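Local coordinates for period circadian protein homolog 2 (Mus musculus, PDB 3GDI) that probably regulates transcription in the circadian clock, using its tandem PAS domains to associate with itself and with other clock proteins, at residues D25-A30 with A59-F64; P67-V72 with G189-D194; V200-H205 with P291-L296; L213-K218 with Q225-S230; S250-N253 with K258-F261. One frame throughout, in Å; residues are numbered along the deposited sequence.

Contact 1 (D25-A30 with A59-F64); sequences DMFAVA and AKFVEF
F61, whose ring meets F27 and V29, also closes a short turn with its carbonyl: F64 N donates to F61 O at 3.1 Å, one of two bonds defining the 3-10 segment 61-63. The setting is the PAS-A domain, where the loop running from strand 38-41 toward helix 70-76 crosses one face of the antiparallel sheet and lays a phenylalanine on strand 26-31. F27 and V29, two apart on that strand, both direct their side chains toward the loop, so the contact follows the spacing of one face of the strand. The F61 ring is carried there by an extended first torsion, with CG anti to the backbone N (chi1 -176°). V29 lies over one face of this ring; its CG2 comes to 4.3 Å from F61 CD1, and its CG1 is the methyl placed above the face. F27 meets the same ring differently. F61 CE1 arrives at the edge of the F27 ring, near its plane, 4.3 Å from F27 CE2, and no hydrogen bond crosses the contact. All three residues are buried, and dispersion between apolar groups is the interaction. F27 has a second aromatic neighbour in F123, edge-to-face, while I38 of strand 38-41 touches both V29 and F61 and thereby joins the two sides. The turn that presents F61 is closed by E63 N to K60 O, 3.1 Å, and by K60 N to E63 OE2, 3.3 Å, which meets the anti side of the carboxylate 22° out of its plane.

Contact 2 (P67-V72 with G189-D194); sequences PHDVSV and GYLPQD
V72 of helix 70-76 and D69, just ahead of it in the chain, both meet Q193 in the weakly bonded helix 192-195, so the contact bridges the PAS-A range and the second PAS range of the tandem. The apolar part is made by V72, whose CG2 rests 3.8 Å from Q193 CG; the two side chains run about perpendicular. The polar part is at the amide: D69 OD1 lies 2.9 Å from the atom modelled as Q193 OE1, with carboxylate and amide planes 84° apart. In Q193, chi1 (58°) sets CG between the backbone N and the carbonyl carbon, where it meets V72, and the bend at chi2 (-93°) turns the amide to D69. Charge enters through R107 of strand 104-108, whose NH2 forms salt bridges with both D69 OD1 and D194 OD1. D194 is fixed by L191 N, which donates to D194 OD2 at 2.9 Å. With only an alanine at Q193, V72 would probably lose the CG part of its contact and keep just CB, and D69 would lose its amide neighbour. D69 OD1 and D194 OD1 are 4.9 Å apart, and the shared arginine is likely to offset the repulsion between two carboxylates from different domains.

Contact 3 (V200-H205 with P291-L296); sequences VLVQLH and PSVQEL
No aromatic ring, amide or carboxylate takes part where L201 and V202 meet V293 and L296; there are no faces or edges to assign, and aliphatic carbons do all the touching. The evidence is three carbon pairs. V293 directs CG1 at the short helix 200-203 because its first torsion sets that methyl anti to the backbone N (chi1 171°); CG1 then lies 4.0 Å from L201 CB and 4.3 Å from V202 CG2, straddling two consecutive residues. One helical turn further on, L201 CD2 reaches L296 CB at 3.9 Å, the two leucine side chains crossing at about a right angle. L201 thus touches V293 with its base and L296 with a terminal methyl, and its side chain also touches T297 and I300 further along the same partner helix. No hydrogen bond joins the segments. Instead the carbonyls of L201 and V202 have other partners: V202 O accepts from R235 NH1, and L201 O receives a weak bond from R209 NE. In the fold, this places the C-terminal helix 291-303 against the PAS-B domain: L296 touches L213 and V293 touches R209 of helix 209-221, while M212 of that helix packs on L201, and Q203 and L204 rest on F234 of strand 227-235.

Contact 4 (L213-K218 with Q225-S230); sequences LAIHKK and QPFDYS
I215 and K218, one turn apart on helix 209-221, pack against F227 and Y229, two apart on the strand that follows: a helix laid on the edge strand of the five-stranded PAS-B sheet. The closest meeting is K218 CB with F227 CZ, 3.5 Å, made by the base of the lysine while its amino end leads away. The same ring carbon lies 3.7 Å from I215 O, which sits at the ring edge and in its plane. Y229 is met differently. I215 CD1 stands over one face of its ring, 4.2 Å from the centroid and 16° off the normal, a CH-pi contact displaced toward the rim. Since I215 holds CG1 anti to its carbonyl carbon (chi1 -71°) and then runs extended, a side chain whose base does not aim at the strand still ends over the tyrosine. The axes of 213-218 and 227-230 run antiparallel (173°), 10.6 Å apart at closest approach. Further out, W248 of the next strand touches I215 and shares backbone bonds with F227, whereas I219 and L211 of the helix also touch F227 and Y229 respectively. P226 packs on P254 of the second subunit. K218 sits in the regular helix, its N donating to A214 O at 3.1 Å.

Contact 5 (S250-N253 with K258-F261); sequences SFIN and KISF
With CG anti to the carbonyl carbon in each (chi1 -71° and -57°), the rings of F251 and F261 come together on the face of the sheet to which both their CB atoms point. F251 CD2 lies 3.9 Å from F261 CB, and F261 CD1 sits at the edge of the F251 ring, in its plane. Beneath them is the end of the PAS-B hairpin 241-252/259-268, interrupted by a classic beta bulge: S260 and F261 both face F251. F251 N donates to F261 O at 3.0 Å, while F251 O takes S260 N at 2.9 Å, nearly straight at 167°. Past the bulge, I252 and I259 form a non-hydrogen-bonded pair, and N253 N closes the ladder on K258 O at 2.9 Å. On the other face, I259 CG1 is 4.0 Å from I252 CG1 and its CD1 3.6 Å from S250 CB. Replacing I259 by a glycine would probably open a gap beside S250 and I252 and take an apolar contact from I219 and L220 of helix 209-221. At the turn, N253 OD1 accepts from S256 N, and N253 ND2 donates to a water at 3.1 Å that lies near S260 OG. The phenylalanine face continues into the second subunit, where F261 stacks on the F261 of that chain and F251 meets its F251 with planes almost parallel. Three backbone amides thus find carbonyls within the hairpin, while the phenylalanines carry apolar contact and contribute aromatic contacts to the second subunit.

Contacts 1 and 3 are buried and purely apolar across their segments, yet lie on opposite sides of the chain's centre, one within PAS-A, the other where the C-terminal helix meets PAS-B. Contact 2, its centre about 8 Å from that of the chain, joins the two domains and is where charge matters; it touches contact 1 through V62 and V70, and contact 3 through Y190 and Q203. Contacts 4 and 5 are only partly buried and share one sheet, helix on strand in the former, backbone ladder in the latter. Contacts 3 and 4 meet at L296 and L213. Both 4 and 5 reach the second subunit, but contact 5 does so with stacked aromatics.

Contact 1 (D25-A30 with A59-F64)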
# COMPACT_ATOMS: atom_id res chain seq x y z
N ASP A 25 24.12 -13.57 12.50
CA ASP A 25 22.67 -13.46 12.53
C ASP A 25 21.99 -13.60 11.17
O ASP A 25 20.78 -13.40 11.06
CB ASP A 25 22.26 -12.13 13.16
CG ASP A 25 22.29 -12.18 14.67
OD1 ASP A 25 21.41 -12.84 15.27
OD2 ASP A 25 23.20 -11.56 15.27
N MET A 26 22.75 -13.95 10.14
CA MET A 26 22.16 -14.12 8.81
C MET A 26 22.02 -15.58 8.40
O MET A 26 22.56 -16.48 9.04
CB MET A 26 22.99 -13.39 7.75
CG MET A 26 22.83 -11.88 7.80
SD MET A 26 23.54 -11.07 6.36
CE MET A 26 22.12 -11.07 5.24
N PHE A 27 21.26 -15.81 7.34
CA PHE A 27 21.05 -17.15 6.81
C PHE A 27 20.38 -17.05 5.45
O PHE A 27 19.73 -16.05 5.14
CB PHE A 27 20.21 -18.02 7.77
CG PHE A 27 18.74 -17.69 7.78
CD1 PHE A 27 18.22 -16.77 8.69
CD2 PHE A 27 17.85 -18.33 6.91
CE1 PHE A 27 16.85 -16.49 8.73
CE2 PHE A 27 16.48 -18.06 6.95
CZ PHE A 27 15.98 -17.14 7.86
N ALA A 28 20.57 -18.07 4.63
CA ALA A 28 19.98 -18.09 3.30
C ALA A 28 19.00 -19.25 3.20
O ALA A 28 19.12 -20.24 3.91
CB ALA A 28 21.07 -18.24 2.25
N VAL A 29 18.02 -19.11 2.31
CA VAL A 29 17.02 -20.14 2.11
C VAL A 29 16.41 -20.04 0.72
O VAL A 29 16.10 -18.95 0.24
CB VAL A 29 15.90 -20.04 3.16
CG1 VAL A 29 15.23 -18.67 3.07
CG2 VAL A 29 14.88 -21.14 2.96
N ALA A 30 16.27 -21.19 0.06
CA ALA A 30 15.68 -21.25 -1.27
C ALA A 30 14.33 -21.92 -1.09
O ALA A 30 14.24 -22.99 -0.50
CB ALA A 30 16.56 -22.08 -2.20
N ALA A 59 10.30 -28.18 5.25
CA ALA A 59 8.85 -28.09 5.04
C ALA A 59 8.56 -26.79 4.32
O ALA A 59 9.41 -26.26 3.60
CB ALA A 59 8.13 -28.11 6.38
N LYS A 60 7.35 -26.26 4.48
CA LYS A 60 7.04 -24.98 3.84
C LYS A 60 7.65 -23.88 4.72
O LYS A 60 7.43 -23.86 5.93
CB LYS A 60 5.52 -24.79 3.71
CG LYS A 60 4.84 -25.85 2.86
CD LYS A 60 3.43 -25.43 2.44
CE LYS A 60 2.57 -25.02 3.63
NZ LYS A 60 1.24 -24.49 3.20
N PHE A 61 8.42 -22.99 4.12
CA PHE A 61 9.04 -21.91 4.89
C PHE A 61 8.03 -21.04 5.62
O PHE A 61 8.29 -20.59 6.73
CB PHE A 61 9.90 -21.02 3.99
CG PHE A 61 10.64 -19.95 4.74
CD1 PHE A 61 11.65 -20.28 5.64
CD2 PHE A 61 10.35 -18.60 4.53
CE1 PHE A 61 12.36 -19.28 6.32
CE2 PHE A 61 11.04 -17.61 5.20
CZ PHE A 61 12.05 -17.94 6.10
N VAL A 62 6.88 -20.80 5.01
CA VAL A 62 5.89 -19.95 5.66
C VAL A 62 5.44 -20.47 7.02
O VAL A 62 5.04 -19.69 7.88
CB VAL A 62 4.63 -19.69 4.77
CG1 VAL A 62 4.99 -18.78 3.63
CG2 VAL A 62 4.07 -21.00 4.25
N GLU A 63 5.53 -21.78 7.23
CA GLU A 63 5.11 -22.35 8.51
C GLU A 63 5.93 -21.88 9.71
O GLU A 63 5.49 -22.02 10.85
CB GLU A 63 5.10 -23.88 8.42
CG GLU A 63 4.52 -24.37 7.11
CD GLU A 63 4.15 -25.83 7.12
OE1 GLU A 63 3.02 -26.15 7.54
OE2 GLU A 63 5.00 -26.67 6.71
N PHE A 64 7.12 -21.32 9.46
CA PHE A 64 7.98 -20.82 10.53
C PHE A 64 7.91 -19.30 10.70
O PHE A 64 8.74 -18.71 11.38
CB PHE A 64 9.44 -21.20 10.28
CG PHE A 64 9.65 -22.65 10.02
CD1 PHE A 64 9.75 -23.12 8.72
CD2 PHE A 64 9.67 -23.56 11.07
CE1 PHE A 64 9.87 -24.48 8.47
CE2 PHE A 64 9.79 -24.92 10.83
CZ PHE A 64 9.88 -25.38 9.52

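Contact 2 (P67-V72 with G189-D194)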
# COMPACT_ATOMS: atom_id res chain seq x y z
N PRO A 67 2.08 -15.88 11.91
CA PRO A 67 0.91 -16.04 11.04
C PRO A 67 0.48 -14.78 10.29
O PRO A 67 -0.05 -14.86 9.19
CB PRO A 67 -0.17 -16.57 11.99
CG PRO A 67 0.65 -17.38 12.98
CD PRO A 67 1.81 -16.44 13.25
N HIS A 68 0.70 -13.61 10.90
CA HIS A 68 0.34 -12.35 10.26
C HIS A 68 1.30 -11.96 9.15
O HIS A 68 0.94 -11.20 8.25
CB HIS A 68 0.33 -11.21 11.28
CG HIS A 68 -0.95 -11.09 12.05
ND1 HIS A 68 -1.29 -11.95 13.08
CD2 HIS A 68 -1.97 -10.20 11.95
CE1 HIS A 68 -2.46 -11.59 13.57
NE2 HIS A 68 -2.89 -10.54 12.91
N ASP A 69 2.53 -12.47 9.20
CA ASP A 69 3.53 -12.13 8.20
C ASP A 69 3.52 -13.01 6.96
O ASP A 69 4.19 -12.70 5.97
CB ASP A 69 4.92 -12.13 8.83
CG ASP A 69 5.02 -11.17 10.00
OD1 ASP A 69 4.48 -10.05 9.89
OD2 ASP A 69 5.66 -11.52 11.03
N VAL A 70 2.75 -14.09 7.00
CA VAL A 70 2.65 -15.00 5.86
C VAL A 70 2.16 -14.31 4.59
O VAL A 70 2.77 -14.44 3.53
CB VAL A 70 1.72 -16.18 6.18
CG1 VAL A 70 1.34 -16.90 4.91
CG2 VAL A 70 2.41 -17.13 7.14
N SER A 71 1.04 -13.58 4.70
CA SER A 71 0.47 -12.87 3.56
C SER A 71 1.49 -11.87 3.03
O SER A 71 1.58 -11.63 1.81
CB SER A 71 -0.81 -12.13 3.97
OG SER A 71 -0.53 -11.01 4.80
N VAL A 72 2.27 -11.30 3.94
CA VAL A 72 3.32 -10.34 3.59
C VAL A 72 4.39 -11.03 2.74
O VAL A 72 4.75 -10.54 1.67
CB VAL A 72 3.96 -9.74 4.86
CG1 VAL A 72 5.11 -8.81 4.50
CG2 VAL A 72 2.89 -9.00 5.66
N GLY A 189 10.29 -1.10 16.73
CA GLY A 189 9.91 -2.43 17.17
C GLY A 189 8.84 -3.04 16.28
O GLY A 189 8.64 -4.26 16.29
N TYR A 190 8.15 -2.21 15.50
CA TYR A 190 7.12 -2.70 14.60
C TYR A 190 7.72 -3.01 13.25
O TYR A 190 8.72 -2.41 12.86
CB TYR A 190 6.02 -1.67 14.36
CG TYR A 190 5.24 -1.23 15.56
CD1 TYR A 190 5.44 0.03 16.13
CD2 TYR A 190 4.24 -2.04 16.10
CE1 TYR A 190 4.66 0.48 17.19
CE2 TYR A 190 3.45 -1.61 17.16
CZ TYR A 190 3.66 -0.35 17.70
OH TYR A 190 2.86 0.09 18.74
N LEU A 191 7.10 -3.93 12.52
CA LEU A 191 7.52 -4.23 11.15
C LEU A 191 6.58 -3.37 10.29
O LEU A 191 5.44 -3.11 10.68
CB LEU A 191 7.36 -5.71 10.86
CG LEU A 191 8.23 -6.63 11.73
CD1 LEU A 191 8.18 -8.06 11.16
CD2 LEU A 191 9.68 -6.13 11.76
N PRO A 192 7.05 -2.91 9.12
CA PRO A 192 6.19 -2.07 8.28
C PRO A 192 4.71 -2.44 8.21
O PRO A 192 3.85 -1.58 8.32
CB PRO A 192 6.86 -2.14 6.92
CG PRO A 192 8.33 -2.25 7.29
CD PRO A 192 8.28 -3.28 8.40
N GLN A 193 4.43 -3.73 8.07
CA GLN A 193 3.06 -4.21 7.95
C GLN A 193 2.19 -4.04 9.18
O GLN A 193 0.96 -4.15 9.08
CB GLN A 193 3.04 -5.68 7.52
CG GLN A 193 3.76 -6.64 8.45
CD GLN A 193 5.22 -6.89 8.03
OE1 GLN A 193 5.79 -7.93 8.36
NE2 GLN A 193 5.82 -5.94 7.32
N ASP A 194 2.80 -3.79 10.34
CA ASP A 194 2.02 -3.61 11.56
C ASP A 194 1.39 -2.23 11.62
O ASP A 194 0.34 -2.06 12.24
CB ASP A 194 2.90 -3.78 12.80
CG ASP A 194 3.58 -5.12 12.86
OD1 ASP A 194 3.01 -6.11 12.35
OD2 ASP A 194 4.69 -5.19 13.43

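Contact 3 (V200-H205 with P291-L296)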
# COMPACT_ATOMS: atom_id res chain seq x y z
N VAL A 200 -2.59 7.03 12.36
CA VAL A 200 -1.35 7.66 12.77
C VAL A 200 -1.48 8.11 14.22
O VAL A 200 -0.60 7.88 15.04
CB VAL A 200 -1.09 8.91 11.91
CG1 VAL A 200 0.05 9.73 12.50
CG2 VAL A 200 -0.80 8.49 10.48
N LEU A 201 -2.61 8.75 14.52
CA LEU A 201 -2.88 9.29 15.85
C LEU A 201 -2.86 8.28 16.98
O LEU A 201 -2.60 8.64 18.13
CB LEU A 201 -4.22 10.02 15.84
CG LEU A 201 -4.12 11.52 15.55
CD1 LEU A 201 -3.15 11.74 14.42
CD2 LEU A 201 -5.49 12.09 15.22
N VAL A 202 -3.14 7.02 16.67
CA VAL A 202 -3.15 5.98 17.68
C VAL A 202 -1.76 5.79 18.29
O VAL A 202 -1.62 5.60 19.50
CB VAL A 202 -3.71 4.65 17.08
CG1 VAL A 202 -3.05 3.43 17.69
CG2 VAL A 202 -5.20 4.58 17.35
N GLN A 203 -0.73 5.87 17.46
CA GLN A 203 0.65 5.71 17.93
C GLN A 203 1.16 6.89 18.73
O GLN A 203 2.18 6.80 19.39
CB GLN A 203 1.59 5.48 16.75
CG GLN A 203 1.25 4.27 15.92
CD GLN A 203 1.21 3.00 16.74
OE1 GLN A 203 2.01 2.81 17.64
NE2 GLN A 203 0.28 2.12 16.41
N LEU A 204 0.48 8.03 18.66
CA LEU A 204 0.95 9.19 19.39
C LEU A 204 0.48 9.19 20.83
O LEU A 204 -0.56 8.62 21.14
CB LEU A 204 0.48 10.48 18.69
CG LEU A 204 1.41 11.16 17.67
CD1 LEU A 204 1.88 10.20 16.61
CD2 LEU A 204 0.65 12.29 17.04
N HIS A 205 1.25 9.81 21.71
CA HIS A 205 0.87 9.88 23.10
C HIS A 205 -0.44 10.65 23.13
O HIS A 205 -0.61 11.61 22.39
CB HIS A 205 1.93 10.62 23.91
CG HIS A 205 1.60 10.72 25.37
ND1 HIS A 205 2.35 10.09 26.35
CD2 HIS A 205 0.57 11.32 26.02
CE1 HIS A 205 1.79 10.29 27.53
NE2 HIS A 205 0.71 11.03 27.36
N PRO A 291 -12.19 6.79 21.08
CA PRO A 291 -13.21 7.84 21.13
C PRO A 291 -12.78 9.14 20.45
O PRO A 291 -13.35 9.55 19.44
CB PRO A 291 -13.42 8.04 22.63
CG PRO A 291 -13.16 6.67 23.18
CD PRO A 291 -11.94 6.24 22.42
N SER A 292 -11.77 9.77 21.04
CA SER A 292 -11.25 11.04 20.54
C SER A 292 -10.44 10.92 19.25
O SER A 292 -10.41 11.85 18.46
CB SER A 292 -10.40 11.68 21.63
OG SER A 292 -11.13 11.76 22.84
N VAL A 293 -9.79 9.78 19.05
CA VAL A 293 -8.99 9.59 17.84
C VAL A 293 -9.84 9.70 16.59
O VAL A 293 -9.47 10.38 15.64
CB VAL A 293 -8.25 8.24 17.85
CG1 VAL A 293 -7.61 7.98 16.49
CG2 VAL A 293 -7.19 8.25 18.92
N GLN A 294 -10.99 9.03 16.58
CA GLN A 294 -11.88 9.07 15.43
C GLN A 294 -12.24 10.53 15.14
O GLN A 294 -12.13 11.00 14.01
CB GLN A 294 -13.16 8.28 15.71
CG GLN A 294 -12.93 6.82 16.07
CD GLN A 294 -14.22 6.12 16.47
OE1 GLN A 294 -14.22 4.94 16.80
NE2 GLN A 294 -15.33 6.86 16.43
N GLU A 295 -12.67 11.23 16.18
CA GLU A 295 -13.06 12.63 16.09
C GLU A 295 -11.97 13.51 15.49
O GLU A 295 -12.22 14.26 14.54
CB GLU A 295 -13.41 13.16 17.49
CG GLU A 295 -13.65 14.66 17.54
CD GLU A 295 -13.46 15.25 18.94
OE1 GLU A 295 -13.64 16.48 19.10
OE2 GLU A 295 -13.13 14.48 19.87
N LEU A 296 -10.78 13.44 16.07
CA LEU A 296 -9.65 14.24 15.63
C LEU A 296 -9.21 13.86 14.22
O LEU A 296 -8.77 14.71 13.44
CB LEU A 296 -8.49 14.07 16.61
CG LEU A 296 -7.70 15.32 17.02
CD1 LEU A 296 -7.17 16.02 15.79
CD2 LEU A 296 -8.61 16.25 17.80

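Contact 4 (L213-K218 with Q225-S230)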
# COMPACT_ATOMS: atom_id res chain seq x y z
N LEU A 213 -3.50 18.40 15.06
CA LEU A 213 -4.42 19.28 14.35
C LEU A 213 -3.71 20.55 13.88
O LEU A 213 -3.90 20.99 12.75
CB LEU A 213 -5.59 19.67 15.26
CG LEU A 213 -6.62 20.58 14.59
CD1 LEU A 213 -7.28 19.83 13.43
CD2 LEU A 213 -7.65 21.01 15.61
N ALA A 214 -2.88 21.12 14.76
CA ALA A 214 -2.14 22.33 14.43
C ALA A 214 -1.02 22.02 13.46
O ALA A 214 -0.65 22.84 12.63
CB ALA A 214 -1.57 22.95 15.70
N ILE A 215 -0.46 20.82 13.57
CA ILE A 215 0.61 20.46 12.68
C ILE A 215 0.10 20.38 11.25
O ILE A 215 0.75 20.87 10.34
CB ILE A 215 1.24 19.13 13.11
CG1 ILE A 215 2.01 19.35 14.41
CG2 ILE A 215 2.15 18.59 12.03
CD1 ILE A 215 2.29 18.08 15.20
N HIS A 216 -1.06 19.78 11.05
CA HIS A 216 -1.56 19.69 9.68
C HIS A 216 -1.94 21.05 9.12
O HIS A 216 -1.72 21.31 7.93
CB HIS A 216 -2.71 18.69 9.59
CG HIS A 216 -2.26 17.27 9.76
ND1 HIS A 216 -1.85 16.76 10.97
CD2 HIS A 216 -2.06 16.29 8.85
CE1 HIS A 216 -1.41 15.53 10.80
NE2 HIS A 216 -1.53 15.22 9.52
N LYS A 217 -2.46 21.93 9.96
CA LYS A 217 -2.82 23.28 9.52
C LYS A 217 -1.58 23.98 8.98
O LYS A 217 -1.64 24.65 7.95
CB LYS A 217 -3.42 24.09 10.67
CG LYS A 217 -4.73 23.54 11.17
CD LYS A 217 -5.53 24.57 11.94
CE LYS A 217 -6.96 24.08 12.16
NZ LYS A 217 -7.78 25.06 12.92
N LYS A 218 -0.46 23.83 9.68
CA LYS A 218 0.77 24.46 9.22
C LYS A 218 1.27 23.76 7.96
O LYS A 218 1.84 24.40 7.08
CB LYS A 218 1.85 24.42 10.29
CG LYS A 218 1.50 25.16 11.57
CD LYS A 218 2.69 25.23 12.53
CE LYS A 218 2.31 25.83 13.89
NZ LYS A 218 1.77 27.22 13.80
N GLN A 225 6.85 23.39 1.90
CA GLN A 225 8.12 23.75 2.52
C GLN A 225 8.21 23.06 3.89
O GLN A 225 7.39 23.32 4.77
CB GLN A 225 8.21 25.28 2.67
CG GLN A 225 9.54 25.83 3.20
CD GLN A 225 10.71 25.61 2.25
OE1 GLN A 225 10.65 25.97 1.07
NE2 GLN A 225 11.79 25.02 2.76
N PRO A 226 9.20 22.18 4.08
CA PRO A 226 9.36 21.47 5.36
C PRO A 226 9.50 22.41 6.56
O PRO A 226 9.99 23.52 6.44
CB PRO A 226 10.62 20.64 5.14
CG PRO A 226 10.65 20.42 3.65
CD PRO A 226 10.23 21.76 3.11
N PHE A 227 9.06 21.95 7.73
CA PHE A 227 9.19 22.74 8.94
C PHE A 227 9.31 21.83 10.16
O PHE A 227 8.77 20.73 10.18
CB PHE A 227 8.00 23.70 9.10
CG PHE A 227 6.72 23.04 9.55
CD1 PHE A 227 6.52 22.71 10.89
CD2 PHE A 227 5.69 22.80 8.63
CE1 PHE A 227 5.31 22.15 11.31
CE2 PHE A 227 4.48 22.25 9.04
CZ PHE A 227 4.28 21.92 10.39
N ASP A 228 10.03 22.30 11.17
CA ASP A 228 10.25 21.52 12.38
C ASP A 228 9.22 21.70 13.48
O ASP A 228 8.62 22.76 13.64
CB ASP A 228 11.63 21.84 12.95
CG ASP A 228 12.75 21.46 12.02
OD1 ASP A 228 13.88 21.95 12.22
OD2 ASP A 228 12.51 20.67 11.08
N TYR A 229 9.04 20.63 14.22
CA TYR A 229 8.14 20.62 15.35
C TYR A 229 8.62 19.53 16.29
O TYR A 229 8.90 18.42 15.87
CB TYR A 229 6.70 20.33 14.94
CG TYR A 229 5.75 20.47 16.11
CD1 TYR A 229 5.04 21.65 16.33
CD2 TYR A 229 5.63 19.44 17.06
CE1 TYR A 229 4.24 21.81 17.47
CE2 TYR A 229 4.84 19.59 18.20
CZ TYR A 229 4.15 20.77 18.40
OH TYR A 229 3.39 20.92 19.54
N SER A 230 8.71 19.88 17.56
CA SER A 230 9.15 18.95 18.59
C SER A 230 8.80 19.52 19.95
O SER A 230 8.67 20.74 20.10
CB SER A 230 10.66 18.74 18.49
OG SER A 230 11.31 19.97 18.27

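Contact 5 (S250-N253 with K258-F261)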
# COMPACT_ATOMS: atom_id res chain seq x y z
N SER A 250 4.65 17.79 2.74
CA SER A 250 3.54 17.16 2.03
C SER A 250 3.80 17.05 0.55
O SER A 250 4.61 17.80 -0.00
CB SER A 250 2.26 17.96 2.24
OG SER A 250 2.44 19.30 1.86
N PHE A 251 3.14 16.10 -0.09
CA PHE A 251 3.24 15.95 -1.53
C PHE A 251 1.92 16.50 -2.04
O PHE A 251 0.85 16.01 -1.66
CB PHE A 251 3.43 14.48 -1.93
CG PHE A 251 4.79 13.92 -1.57
CD1 PHE A 251 5.94 14.70 -1.69
CD2 PHE A 251 4.92 12.60 -1.15
CE1 PHE A 251 7.21 14.18 -1.40
CE2 PHE A 251 6.18 12.07 -0.86
CZ PHE A 251 7.32 12.86 -0.99
N ILE A 252 1.97 17.53 -2.88
CA ILE A 252 0.75 18.14 -3.42
C ILE A 252 0.49 17.80 -4.88
O ILE A 252 1.32 18.05 -5.75
CB ILE A 252 0.78 19.69 -3.26
CG1 ILE A 252 0.99 20.06 -1.80
CG2 ILE A 252 -0.54 20.31 -3.72
CD1 ILE A 252 1.23 21.55 -1.58
N ASN A 253 -0.67 17.22 -5.15
CA ASN A 253 -1.04 16.88 -6.52
C ASN A 253 -1.00 18.20 -7.31
O ASN A 253 -1.76 19.12 -7.02
CB ASN A 253 -2.46 16.30 -6.54
CG ASN A 253 -2.87 15.82 -7.92
OD1 ASN A 253 -3.06 16.61 -8.85
ND2 ASN A 253 -2.99 14.51 -8.06
N LYS A 258 -4.57 19.39 -4.37
CA LYS A 258 -4.90 18.78 -3.09
C LYS A 258 -3.73 17.92 -2.62
O LYS A 258 -3.03 17.30 -3.43
CB LYS A 258 -6.13 17.89 -3.20
CG LYS A 258 -7.43 18.63 -3.40
CD LYS A 258 -8.59 17.64 -3.46
CE LYS A 258 -9.85 18.32 -3.96
NZ LYS A 258 -10.15 19.56 -3.19
N ILE A 259 -3.53 17.91 -1.31
CA ILE A 259 -2.47 17.13 -0.69
C ILE A 259 -2.79 15.65 -0.86
O ILE A 259 -3.91 15.22 -0.56
CB ILE A 259 -2.36 17.48 0.83
CG1 ILE A 259 -1.57 18.78 1.00
CG2 ILE A 259 -1.75 16.32 1.61
CD1 ILE A 259 -1.18 19.10 2.44
N SER A 260 -1.81 14.88 -1.35
CA SER A 260 -1.95 13.44 -1.55
C SER A 260 -1.30 12.62 -0.42
O SER A 260 -1.80 11.55 -0.06
CB SER A 260 -1.33 13.01 -2.87
OG SER A 260 -1.94 13.65 -3.97
N PHE A 261 -0.19 13.12 0.13
CA PHE A 261 0.51 12.45 1.22
C PHE A 261 1.12 13.47 2.18
O PHE A 261 1.42 14.59 1.80
CB PHE A 261 1.69 11.60 0.72
CG PHE A 261 1.34 10.57 -0.29
CD1 PHE A 261 1.46 10.85 -1.65
CD2 PHE A 261 0.92 9.31 0.11
CE1 PHE A 261 1.18 9.88 -2.59
CE2 PHE A 261 0.63 8.32 -0.83
CZ PHE A 261 0.76 8.60 -2.18
O HOH W 1 -2.26 12.32 -6.05